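PDB 3I4G: SusD-like carbohydrate binding protein BF1063 from Bacteroides fragilis NCTC 9343, which probably binds carbohydrate at the outer membrane as a SusD-family lipoprotein, helping to capture glycans for uptake by the bacterium. Local coordinates for residues 180-184 / 185-189; 446-450 / 451-455; 457-461 / 462-466. All blocks are in the same frame, centred on the assembly; numbering follows the deposited sequence.

In the fold
All three contacts are local and follow one another along the chain without nesting or crossing. Contact 1 (180-189) comes first, a surface turn in the connection between helix 163-180 and helix 197-211. Contact 2 (446-455) follows much later, near the middle of the molecule, and closes the buried turn that leads from helix 433-447 into helix 454-461. Contact 3 (457-466) ends helix 454-461 and starts helix 464-467. Contacts 2 and 3 share helix 454-461, have centres about 13 Å apart and touch where Arg454 NH1 packs against Trp461 CZ3. Contact 1 stands apart, its centre about 26 Å from that of contact 2 and about 34 Å from that of contact 3.

Contact 1: residues 180-184 / 185-189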
loop_
_atom_site.group_PDB
_atom_site.type_symbol
_atom_site.label_atom_id
_atom_site.label_comp_id
_atom_site.label_asym_id
_atom_site.label_seq_id
_atom_site.Cartn_x
_atom_site.Cartn_y
_atom_site.Cartn_z
ATOM N N ASP A 180 8.739 -22.170 -9.543
ATOM C CA ASP A 180 9.873 -22.694 -8.760
ATOM C C ASP A 180 9.972 -22.174 -7.341
ATOM O O ASP A 180 10.967 -22.413 -6.672
ATOM C CB ASP A 180 11.198 -22.422 -9.506
ATOM C CG ASP A 180 11.390 -23.307 -10.731
ATOM O OD1 ASP A 180 10.751 -24.391 -10.830
ATOM O OD2 ASP A 180 12.240 -22.939 -11.576
ATOM N N LEU A 181 8.927 -21.506 -6.868
ATOM C CA LEU A 181 8.878 -21.087 -5.479
ATOM C C LEU A 181 8.016 -22.072 -4.700
ATOM O O LEU A 181 7.016 -22.582 -5.244
ATOM C CB LEU A 181 8.281 -19.688 -5.352
ATOM C CG LEU A 181 9.143 -18.541 -5.891
ATOM C CD1 LEU A 181 8.356 -17.235 -5.949
ATOM C CD2 LEU A 181 10.426 -18.378 -5.061
ATOM N N PRO A 182 8.355 -22.316 -3.434
ATOM C CA PRO A 182 7.486 -23.191 -2.642
ATOM C C PRO A 182 6.122 -22.589 -2.416
ATOM O O PRO A 182 5.978 -21.373 -2.276
ATOM C CB PRO A 182 8.221 -23.370 -1.315
ATOM C CG PRO A 182 9.474 -22.538 -1.390
ATOM C CD PRO A 182 9.506 -21.781 -2.675
ATOM N N ARG A 183 5.128 -23.455 -2.329
ATOM C CA ARG A 183 3.785 -23.018 -1.971
ATOM C C ARG A 183 3.804 -22.506 -0.553
ATOM O O ARG A 183 4.612 -22.913 0.274
ATOM C CB ARG A 183 2.779 -24.159 -2.154
ATOM C CG ARG A 183 2.943 -25.290 -1.185
ATOM C CD ARG A 183 2.112 -26.466 -1.615
ATOM N NE ARG A 183 0.684 -26.146 -1.590
ATOM C CZ ARG A 183 -0.240 -26.759 -2.323
ATOM N NH1 ARG A 183 0.083 -27.712 -3.195
ATOM N NH2 ARG A 183 -1.505 -26.428 -2.171
ATOM N N PHE A 184 2.850 -21.628 -0.261
ATOM C CA PHE A 184 2.674 -20.989 1.052
ATOM C C PHE A 184 2.656 -22.011 2.184
ATOM O O PHE A 184 3.330 -21.817 3.226
ATOM C CB PHE A 184 1.349 -20.192 1.049
ATOM C CG PHE A 184 1.059 -19.471 2.340
ATOM C CD1 PHE A 184 0.381 -20.121 3.371
ATOM C CD2 PHE A 184 1.479 -18.154 2.547
ATOM C CE1 PHE A 184 0.088 -19.470 4.556
ATOM C CE2 PHE A 184 1.172 -17.513 3.751
ATOM C CZ PHE A 184 0.487 -18.198 4.760
ATOM N N SER A 185 1.947 -23.130 1.997
ATOM C CA SER A 185 1.843 -24.121 3.076
ATOM C C SER A 185 3.189 -24.770 3.424
ATOM O O SER A 185 3.325 -25.359 4.492
ATOM C CB SER A 185 0.817 -25.189 2.743
ATOM O OG SER A 185 1.253 -25.963 1.673
ATOM N N ALA A 186 4.154 -24.715 2.510
ATOM C CA ALA A 186 5.486 -25.273 2.717
ATOM C C ALA A 186 6.516 -24.309 3.291
ATOM O O ALA A 186 7.666 -24.696 3.439
ATOM C CB ALA A 186 5.989 -25.835 1.363
ATOM N N ILE A 187 6.130 -23.065 3.553
ATOM C CA ILE A 187 7.028 -22.072 4.126
ATOM C C ILE A 187 7.019 -22.201 5.660
ATOM O O ILE A 187 6.027 -21.864 6.277
ATOM C CB ILE A 187 6.635 -20.618 3.763
ATOM C CG1 ILE A 187 6.478 -20.377 2.258
ATOM C CG2 ILE A 187 7.688 -19.648 4.309
ATOM C CD1 ILE A 187 7.709 -20.522 1.455
ATOM N N PRO A 188 8.119 -22.686 6.270
ATOM C CA PRO A 188 8.094 -22.781 7.749
ATOM C C PRO A 188 8.257 -21.443 8.428
ATOM O O PRO A 188 8.575 -20.433 7.775
ATOM C CB PRO A 188 9.288 -23.670 8.046
ATOM C CG PRO A 188 10.234 -23.383 6.937
ATOM C CD PRO A 188 9.377 -23.203 5.719
ATOM N N ALA A 189 8.039 -21.396 9.740
ATOM C CA ALA A 189 8.176 -20.148 10.487
ATOM C C ALA A 189 9.540 -19.493 10.303
ATOM O O ALA A 189 9.635 -18.290 10.209
ATOM C CB ALA A 189 7.922 -20.388 11.960
HETATM O O HOH W 1 3.469 -20.855 5.722
#
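With CG1 anti to the carbonyl carbon (chi1 -54°) and a second bend at chi2, Ile187 swings its terminal methyl back against the CB-CG side of Pro182: CD1 lies 3.9 Å from Pro182 CG, the two side chains crossing at about a right angle. On Arg183, chi1 of 68° sets CG between the backbone N and the carbonyl carbon, within 4.0 Å of Ala186 CB. CG, CD and NE of Arg183 all run past the Ser185 hydroxyl, and the bend at chi3 keeps NE near it, 3.3 Å from Ser185 OG.

Between these side chains the backbone makes a short 3-10 turn. Ala186 N donates to Arg183 O at 2.9 Å, and Ile187 N to Phe184 O at 3.1 Å; both donors sit well above the carbonyl planes, off the lone pairs. A water donates to Phe184 O and to Ile187 O, and lies above one face of the Phe184 ring, toward its rim.

The turn belongs to the connection from helix 163-180 to helix 197-211, where Gln198 OE1 accepts a hydrogen bond from Phe184 N; Pro182 touches Arg120 of helix 116-139. Asp229 forms a salt bridge with Arg183 NH2 and accepts from Ser185 N. Its carboxylate thus ties a charged side chain and a backbone amide of one surface turn to the same anchor, which probably limits the turn's freedom to move.

Contact 2: residues 446-450 / 451-455; sequences IELAM and EGIRY
Leu448 and Glu451 are the ends of a type II beta turn that links helix 433-447 to helix 454-461 in the buried interior of this SusD-family protein. Its backbone bond runs from Glu451 N to Leu448 O, 3.2 Å long and bent to 140° at the hydrogen. The same carbonyl oxygen accepts from a water, which has other acceptors in reach and in turn accepts from Ile453 N, so that one solvent molecule bridges the turn to the residue just ahead of the next helix.

Between the two segments, the apolar contact is CD1 of Leu448 on CD1 of Ile453 at 4.0 Å, the side chains crossing obliquely.

The remaining interactions are mainly ionic. In Glu451, chi1 of -61° puts CG beside the backbone N, and the chain then runs extended past Leu448, CG 3.4 Å from Leu448 O. Its carboxylate forms salt bridges with Lys364 and Arg386. Glu447 is paired with Arg318, Arg386 and Arg420. Arg386 therefore joins both glutamates, and this basic surround probably favours their ionised forms, although Glu447 OE2 and Glu451 OE2 lie only 5.8 Å apart. Lys364 also donates to Ala449 O, binding the turn's backbone directly. OE2 of Glu451 lies 3.5 Å from CA of Leu448.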
loop_
_atom_site.group_PDB
_atom_site.type_symbol
_atom_site.label_atom_id
_atom_site.label_comp_id
_atom_site.label_asym_id
_atom_site.label_seq_id
_atom_site.Cartn_x
_atom_site.Cartn_y
_atom_site.Cartn_z
ATOM N N ILE A 446 -12.398 -0.013 1.083
ATOM C CA ILE A 446 -12.580 -0.189 2.511
ATOM C C ILE A 446 -11.659 -1.246 3.089
ATOM O O ILE A 446 -10.941 -1.032 4.068
ATOM C CB ILE A 446 -14.056 -0.563 2.819
ATOM C CG1 ILE A 446 -15.017 0.551 2.409
ATOM C CG2 ILE A 446 -14.237 -0.929 4.303
ATOM C CD1 ILE A 446 -14.682 1.929 2.934
ATOM N N GLU A 447 -11.605 -2.397 2.432
ATOM C CA GLU A 447 -10.801 -3.502 2.959
ATOM C C GLU A 447 -9.330 -3.170 3.063
ATOM O O GLU A 447 -8.686 -3.521 4.058
ATOM C CB GLU A 447 -11.010 -4.736 2.089
ATOM C CG GLU A 447 -10.181 -5.918 2.493
ATOM C CD GLU A 447 -10.493 -6.503 3.853
ATOM O OE1 GLU A 447 -11.579 -6.224 4.394
ATOM O OE2 GLU A 447 -9.643 -7.243 4.379
ATOM N N LEU A 448 -8.795 -2.464 2.070
ATOM C CA LEU A 448 -7.365 -2.194 1.997
ATOM C C LEU A 448 -6.984 -0.796 2.411
ATOM O O LEU A 448 -5.834 -0.403 2.223
ATOM C CB LEU A 448 -6.880 -2.437 0.561
ATOM C CG LEU A 448 -7.129 -3.819 -0.015
ATOM C CD1 LEU A 448 -6.742 -3.838 -1.514
ATOM C CD2 LEU A 448 -6.384 -4.907 0.763
ATOM N N ALA A 449 -7.876 -0.056 3.039
ATOM C CA ALA A 449 -7.585 1.324 3.396
ATOM C C ALA A 449 -6.351 1.463 4.275
ATOM O O ALA A 449 -6.160 0.743 5.261
ATOM C CB ALA A 449 -8.809 1.994 4.068
HETATM N N MSE A 450 -5.514 2.444 3.930
HETATM C CA MSE A 450 -4.289 2.825 4.633
HETATM C C MSE A 450 -3.148 1.842 4.424
HETATM O O MSE A 450 -2.136 1.972 5.111
HETATM C CB MSE A 450 -4.516 3.058 6.134
HETATM C CG MSE A 450 -5.599 4.085 6.441
HETATM SE SE MSE A 450 -5.417 5.843 5.583
HETATM C CE MSE A 450 -3.630 6.219 6.233
ATOM N N GLU A 451 -3.247 0.937 3.431
ATOM C CA GLU A 451 -2.199 -0.057 3.214
ATOM C C GLU A 451 -1.318 0.269 2.014
ATOM O O GLU A 451 -0.439 -0.513 1.677
ATOM C CB GLU A 451 -2.804 -1.457 3.033
ATOM C CG GLU A 451 -3.573 -1.881 4.288
ATOM C CD GLU A 451 -4.211 -3.234 4.228
ATOM O OE1 GLU A 451 -3.536 -4.190 3.768
ATOM O OE2 GLU A 451 -5.389 -3.349 4.659
ATOM N N GLY A 452 -1.483 1.427 1.406
ATOM C CA GLY A 452 -0.601 1.851 0.310
ATOM C C GLY A 452 -0.960 1.346 -1.066
ATOM O O GLY A 452 -0.119 1.386 -1.977
ATOM N N ILE A 453 -2.212 0.911 -1.273
ATOM C CA ILE A 453 -2.671 0.363 -2.547
ATOM C C ILE A 453 -3.641 1.313 -3.255
ATOM O O ILE A 453 -3.871 1.194 -4.462
ATOM C CB ILE A 453 -3.288 -1.046 -2.294
ATOM C CG1 ILE A 453 -2.257 -1.947 -1.649
ATOM C CG2 ILE A 453 -3.798 -1.660 -3.604
ATOM C CD1 ILE A 453 -2.850 -3.231 -1.091
ATOM N N ARG A 454 -4.216 2.260 -2.522
ATOM C CA ARG A 454 -5.260 3.116 -3.101
ATOM C C ARG A 454 -4.764 3.931 -4.288
ATOM O O ARG A 454 -5.474 4.048 -5.283
ATOM C CB ARG A 454 -5.813 4.056 -2.047
ATOM C CG ARG A 454 -6.986 4.931 -2.530
ATOM C CD ARG A 454 -8.208 4.187 -2.950
ATOM N NE ARG A 454 -9.258 5.137 -3.331
ATOM C CZ ARG A 454 -10.378 4.810 -3.917
ATOM N NH1 ARG A 454 -10.624 3.549 -4.215
ATOM N NH2 ARG A 454 -11.265 5.734 -4.208
ATOM N N TYR A 455 -3.582 4.530 -4.170
ATOM C CA TYR A 455 -3.040 5.302 -5.278
ATOM C C TYR A 455 -2.848 4.401 -6.484
ATOM O O TYR A 455 -3.255 4.791 -7.616
ATOM C CB TYR A 455 -1.747 5.985 -4.839
ATOM C CG TYR A 455 -1.059 6.815 -5.885
ATOM C CD1 TYR A 455 -1.613 7.985 -6.378
ATOM C CD2 TYR A 455 0.156 6.435 -6.370
ATOM C CE1 TYR A 455 -0.960 8.722 -7.347
ATOM C CE2 TYR A 455 0.831 7.174 -7.296
ATOM C CZ TYR A 455 0.278 8.332 -7.780
ATOM O OH TYR A 455 0.953 9.085 -8.713
HETATM O O HOH W 2 -4.845 1.136 0.211
#

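Contact 3: residues 457-461 / 462-466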
loop_
_atom_site.group_PDB
_atom_site.type_symbol
_atom_site.label_atom_id
_atom_site.label_comp_id
_atom_site.label_asym_id
_atom_site.label_seq_id
_atom_site.Cartn_x
_atom_site.Cartn_y
_atom_site.Cartn_z
ATOM N N ASP A 457 -4.468 1.813 -7.277
ATOM C CA ASP A 457 -5.783 1.522 -7.839
ATOM C C ASP A 457 -6.394 2.699 -8.601
ATOM O O ASP A 457 -6.875 2.534 -9.725
ATOM C CB ASP A 457 -6.766 1.122 -6.741
ATOM C CG ASP A 457 -6.553 -0.271 -6.184
ATOM O OD1 ASP A 457 -5.949 -1.140 -6.850
ATOM O OD2 ASP A 457 -7.084 -0.491 -5.062
ATOM N N ILE A 458 -6.395 3.902 -8.015
ATOM C CA ILE A 458 -7.051 5.025 -8.678
ATOM C C ILE A 458 -6.279 5.415 -9.962
ATOM O O ILE A 458 -6.879 5.852 -10.950
ATOM C CB ILE A 458 -7.313 6.223 -7.769
ATOM C CG1 ILE A 458 -6.011 6.805 -7.237
ATOM C CG2 ILE A 458 -8.230 5.805 -6.618
ATOM C CD1 ILE A 458 -6.227 8.037 -6.293
HETATM N N MSE A 459 -4.988 5.165 -9.981
HETATM C CA MSE A 459 -4.196 5.344 -11.200
HETATM C C MSE A 459 -4.563 4.341 -12.285
HETATM O O MSE A 459 -4.900 4.745 -13.401
HETATM C CB MSE A 459 -2.718 5.252 -10.830
HETATM C CG MSE A 459 -2.180 6.454 -9.998
HETATM SE SE MSE A 459 -1.808 8.045 -10.978
HETATM C CE MSE A 459 0.007 7.530 -11.523
ATOM N N ARG A 460 -4.556 3.045 -11.969
ATOM C CA ARG A 460 -4.849 2.009 -12.995
ATOM C C ARG A 460 -6.291 2.114 -13.468
ATOM O O ARG A 460 -6.593 1.847 -14.654
ATOM C CB ARG A 460 -4.554 0.577 -12.517
ATOM C CG ARG A 460 -5.506 0.028 -11.488
ATOM C CD ARG A 460 -4.987 -1.226 -10.867
ATOM N NE ARG A 460 -5.854 -1.697 -9.796
ATOM C CZ ARG A 460 -6.916 -2.488 -9.951
ATOM N NH1 ARG A 460 -7.319 -2.903 -11.139
ATOM N NH2 ARG A 460 -7.602 -2.851 -8.866
ATOM N N TRP A 461 -7.224 2.481 -12.590
ATOM C CA TRP A 461 -8.616 2.633 -12.973
ATOM C C TRP A 461 -8.883 3.880 -13.802
ATOM O O TRP A 461 -9.936 4.037 -14.388
ATOM C CB TRP A 461 -9.525 2.686 -11.735
ATOM C CG TRP A 461 -9.633 1.408 -10.969
ATOM C CD1 TRP A 461 -9.567 0.137 -11.469
ATOM C CD2 TRP A 461 -9.935 1.280 -9.571
ATOM N NE1 TRP A 461 -9.773 -0.762 -10.451
ATOM C CE2 TRP A 461 -10.012 -0.090 -9.287
ATOM C CE3 TRP A 461 -10.157 2.194 -8.538
ATOM C CZ2 TRP A 461 -10.259 -0.574 -8.009
ATOM C CZ3 TRP A 461 -10.400 1.715 -7.256
ATOM C CH2 TRP A 461 -10.457 0.344 -7.014
ATOM N N GLY A 462 -7.960 4.824 -13.827
ATOM C CA GLY A 462 -8.209 6.052 -14.569
ATOM C C GLY A 462 -9.240 6.961 -13.895
ATOM O O GLY A 462 -9.946 7.723 -14.551
ATOM N N ILE A 463 -9.326 6.864 -12.568
ATOM C CA ILE A 463 -10.206 7.751 -11.794
ATOM C C ILE A 463 -9.439 8.710 -10.888
ATOM O O ILE A 463 -10.037 9.534 -10.201
ATOM C CB ILE A 463 -11.274 6.988 -10.974
ATOM C CG1 ILE A 463 -10.681 6.261 -9.780
ATOM C CG2 ILE A 463 -12.072 6.011 -11.893
ATOM C CD1 ILE A 463 -11.764 5.636 -8.864
ATOM N N ALA A 464 -8.107 8.626 -10.862
ATOM C CA ALA A 464 -7.316 9.543 -10.065
ATOM C C ALA A 464 -7.603 10.980 -10.390
ATOM O O ALA A 464 -7.655 11.815 -9.492
ATOM C CB ALA A 464 -5.809 9.257 -10.272
ATOM N N HIS A 465 -7.790 11.306 -11.664
ATOM C CA HIS A 465 -8.049 12.703 -12.028
ATOM C C HIS A 465 -9.418 13.184 -11.566
ATOM O O HIS A 465 -9.656 14.400 -11.537
ATOM C CB HIS A 465 -7.888 12.927 -13.534
ATOM C CG HIS A 465 -9.009 12.382 -14.348
ATOM N ND1 HIS A 465 -9.094 11.046 -14.716
ATOM C CD2 HIS A 465 -10.130 12.979 -14.830
ATOM C CE1 HIS A 465 -10.206 10.862 -15.409
ATOM N NE2 HIS A 465 -10.836 12.021 -15.523
ATOM N N GLU A 466 -10.317 12.271 -11.228
ATOM C CA GLU A 466 -11.589 12.638 -10.630
ATOM C C GLU A 466 -11.432 12.824 -9.131
ATOM O O GLU A 466 -11.754 13.903 -8.576
ATOM C CB GLU A 466 -12.629 11.546 -10.857
ATOM C CG GLU A 466 -13.009 11.291 -12.292
ATOM C CD GLU A 466 -14.011 10.165 -12.419
ATOM O OE1 GLU A 466 -15.213 10.393 -12.128
ATOM O OE2 GLU A 466 -13.622 9.057 -12.846
#
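Ile458 O receives two N-H groups from beyond the end of its helix: Ile463 N at 3.1 Å, lying in the carbonyl plane, and Ala464 N through a weaker bond. Gly462 N donates to Met459 O at 3.1 Å. Gly462 has positive phi (72°), and its bond together with that of Ile463 back into the last turn makes a Schellman motif that ends helix 454-461; helix 464-467 begins two residues after Gly462.

Side chains pack across the junction. CB of Ile458 meets CG1 of Ile463 at 3.9 Å, the two isoleucines crossing at about a right angle, while CG1 of Ile458 and the selenium of Met459 (selenomethionine) both contact the methyl of Ala464. A chi1 of 72° directs the Ile463 chain alongside Trp461, where its CD1 reaches CE3 of the indole at 3.8 Å.

Behind this shell, Arg460 grips Asp457 OD1 side-on within the guanidinium plane: NE at 3.0 Å and NH2 approach from the same face of the carboxylate, NH2 62° out of its plane. Trp461 NE1 sits above one guanidinium face. Arg444 pairs with Asp457 OD2. Glu396 OE1 forms a salt bridge with Arg460 NH2 and its OE2 accepts from Trp461 NE1, which probably restrains the indole's rotation.

Arg441 makes a cation-pi contact with Trp461, so helix 433-447 packs beside the junction; helix 387-400 supplies Glu396, and Arg460 also touches helix 197-211.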